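Local coordinates for protein lipase, class 3 (Penicillium roqueforti FM164, PDB 6L7N) that probably hydrolyses the ester bonds of triacylglycerols and related lipids, as a fungal class 3 lipase of the alpha/beta-hydrolase fold, at residues 217-222 / 236-241. Sequence-based numbering, arbitrary orientation.
Sequences SPEYWI and KVIDGD
W221 and E219 both carry CG anti to the backbone N (chi1 -174° and 166°); with I238 CG1 beside its own N and chi2 at 109°, I238 CD1 reaches both side chains. I238 CD1 lies 3.5 Å from W221 CB and approaches the indole obliquely. I238 CD1 also meets the extended E219 chain, 3.7 Å from E219 OE1. On the face of the sheet that bears Y220, V237 sits alongside P218 and Y220: CG1 packs on P218 CB and also lies over one face of the phenol ring, toward its rim, whereas CG2 reaches Y220 CE1 at 3.8 Å. Between these faces the two backbones form an antiparallel ladder. E219 and I238 exchange N-H...O bonds of 2.8 Å (E219 N to I238 O) and 2.9 Å (I238 N to E219 O); W221 and K236 repeat the pattern, and Y220 and V237 form the non-hydrogen-bonded pair between them. Past the ladder, beyond the cis-peptide preceding P218, one water joins S217 OG to I238 O. A second water lies 2.7 Å from E219 OE1, to which it probably donates, while OE2 is held by T197 and the backbone N of N247; the buried carboxylate thus has polar partners on both oxygens. W221 NE1 bonds to T199 O; the W221 side chain lies near, without touching, what is probably the Ser-His-Asp triad. Strand 235-238 is the outermost strand at this end of the main alpha/beta-hydrolase sheet, and strand 219-222 links it to the parallel strand 193-198, with F12 of helix 6-22 meeting Y220 edge-to-face and helix 246-249 touching W221.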
loop_
_atom_site.group_PDB
_atom_site.type_symbol
_atom_site.label_atom_id
_atom_site.label_comp_id
_atom_site.label_asym_id
_atom_site.label_seq_id
_atom_site.Cartn_x
_atom_site.Cartn_y
_atom_site.Cartn_z
ATOM N N SER A 217 -10.009 -2.766 -8.393
ATOM C CA SER A 217 -10.664 -4.028 -8.097
ATOM C C SER A 217 -9.717 -5.204 -8.339
ATOM O O SER A 217 -8.810 -5.108 -9.168
ATOM C CB SER A 217 -11.914 -4.196 -8.967
ATOM O OG SER A 217 -12.898 -3.252 -8.565
ATOM N N PRO A 218 -9.902 -6.332 -7.625
ATOM C CA PRO A 218 -10.933 -6.511 -6.588
ATOM C C PRO A 218 -10.549 -5.930 -5.225
ATOM O O PRO A 218 -9.486 -5.320 -5.072
ATOM C CB PRO A 218 -11.071 -8.029 -6.496
ATOM C CG PRO A 218 -9.642 -8.530 -6.811
ATOM C CD PRO A 218 -9.109 -7.561 -7.848
ATOM N N GLU A 219 -11.440 -6.125 -4.257
ATOM C CA GLU A 219 -11.250 -5.740 -2.866
ATOM C C GLU A 219 -11.165 -7.005 -2.016
ATOM O O GLU A 219 -12.035 -7.873 -2.111
ATOM C CB GLU A 219 -12.410 -4.849 -2.387
ATOM C CG GLU A 219 -12.513 -4.662 -0.866
ATOM C CD GLU A 219 -13.808 -4.009 -0.431
ATOM O OE1 GLU A 219 -14.673 -3.772 -1.294
ATOM O OE2 GLU A 219 -13.970 -3.742 0.782
ATOM N N TYR A 220 -10.121 -7.112 -1.199
ATOM C CA TYR A 220 -9.985 -8.188 -0.223
ATOM C C TYR A 220 -10.432 -7.614 1.114
ATOM O O TYR A 220 -9.690 -6.878 1.767
ATOM C CB TYR A 220 -8.550 -8.701 -0.173
ATOM C CG TYR A 220 -8.217 -9.540 -1.387
ATOM C CD1 TYR A 220 -8.429 -10.918 -1.380
ATOM C CD2 TYR A 220 -7.736 -8.956 -2.549
ATOM C CE1 TYR A 220 -8.137 -11.691 -2.499
ATOM C CE2 TYR A 220 -7.437 -9.727 -3.670
ATOM C CZ TYR A 220 -7.648 -11.091 -3.638
ATOM O OH TYR A 220 -7.361 -11.868 -4.746
ATOM N N TRP A 221 -11.657 -7.938 1.497
ATOM C CA TRP A 221 -12.323 -7.357 2.656
ATOM C C TRP A 221 -12.174 -8.323 3.825
ATOM O O TRP A 221 -12.792 -9.393 3.838
ATOM C CB TRP A 221 -13.792 -7.102 2.324
ATOM C CG TRP A 221 -14.577 -6.373 3.364
ATOM C CD1 TRP A 221 -14.118 -5.445 4.266
ATOM C CD2 TRP A 221 -15.978 -6.515 3.611
ATOM N NE1 TRP A 221 -15.165 -5.000 5.056
ATOM C CE2 TRP A 221 -16.314 -5.640 4.661
ATOM C CE3 TRP A 221 -16.988 -7.300 3.031
ATOM C CZ2 TRP A 221 -17.615 -5.533 5.156
ATOM C CZ3 TRP A 221 -18.279 -7.187 3.518
ATOM C CH2 TRP A 221 -18.583 -6.306 4.564
ATOM N N ILE A 222 -11.339 -7.951 4.787
ATOM C CA ILE A 222 -11.151 -8.703 6.020
ATOM C C ILE A 222 -12.295 -8.364 6.963
ATOM O O ILE A 222 -12.449 -7.212 7.376
ATOM C CB ILE A 222 -9.798 -8.376 6.660
ATOM C CG1 ILE A 222 -8.677 -8.482 5.620
ATOM C CG2 ILE A 222 -9.520 -9.317 7.831
ATOM C CD1 ILE A 222 -7.481 -7.636 5.937
ATOM N N LYS A 236 -13.507 -11.700 2.267
ATOM C CA LYS A 236 -14.434 -11.733 1.147
ATOM C C LYS A 236 -13.837 -10.961 -0.019
ATOM O O LYS A 236 -13.219 -9.913 0.170
ATOM C CB LYS A 236 -15.782 -11.117 1.545
ATOM C CG LYS A 236 -16.300 -11.570 2.897
ATOM C CD LYS A 236 -17.776 -11.920 2.839
ATOM C CE LYS A 236 -18.375 -11.956 4.241
ATOM N NZ LYS A 236 -17.429 -12.565 5.232
ATOM N N VAL A 237 -13.997 -11.480 -1.231
ATOM C CA VAL A 237 -13.463 -10.810 -2.411
ATOM C C VAL A 237 -14.620 -10.112 -3.118
ATOM O O VAL A 237 -15.631 -10.741 -3.456
ATOM C CB VAL A 237 -12.721 -11.796 -3.328
ATOM C CG1 VAL A 237 -11.931 -11.050 -4.394
ATOM C CG2 VAL A 237 -11.778 -12.638 -2.495
ATOM N N ILE A 238 -14.503 -8.797 -3.284
ATOM C CA ILE A 238 -15.545 -7.974 -3.898
ATOM C C ILE A 238 -15.026 -7.506 -5.250
ATOM O O ILE A 238 -13.941 -6.917 -5.336
ATOM C CB ILE A 238 -15.935 -6.797 -2.997
ATOM C CG1 ILE A 238 -16.616 -7.319 -1.732
ATOM C CG2 ILE A 238 -16.876 -5.856 -3.707
ATOM C CD1 ILE A 238 -15.784 -7.182 -0.521
ATOM N N ASP A 239 -15.787 -7.776 -6.314
ATOM C CA ASP A 239 -15.261 -7.609 -7.668
ATOM C C ASP A 239 -15.548 -6.244 -8.291
ATOM O O ASP A 239 -15.040 -5.965 -9.381
ATOM C CB ASP A 239 -15.789 -8.724 -8.577
ATOM C CG ASP A 239 -15.492 -10.107 -8.017
ATOM O OD1 ASP A 239 -14.521 -10.223 -7.245
ATOM O OD2 ASP A 239 -16.209 -11.077 -8.352
ATOM N N GLY A 240 -16.317 -5.382 -7.643
ATOM C CA GLY A 240 -16.544 -4.047 -8.176
ATOM C C GLY A 240 -16.679 -3.046 -7.053
ATOM O O GLY A 240 -17.169 -3.372 -5.971
ATOM N N ASP A 241 -16.243 -1.810 -7.316
ATOM C CA ASP A 241 -16.288 -0.745 -6.312
ATOM C C ASP A 241 -17.639 -0.050 -6.440
ATOM O O ASP A 241 -17.793 0.932 -7.172
ATOM C CB ASP A 241 -15.131 0.240 -6.486
ATOM C CG ASP A 241 -15.137 1.350 -5.413
ATOM O OD1 ASP A 241 -15.789 1.167 -4.368
ATOM O OD2 ASP A 241 -14.475 2.397 -5.603
HETATM O O HOH W 1 -13.379 -3.770 -5.725
HETATM O O HOH W 2 -14.616 -2.861 -3.803
#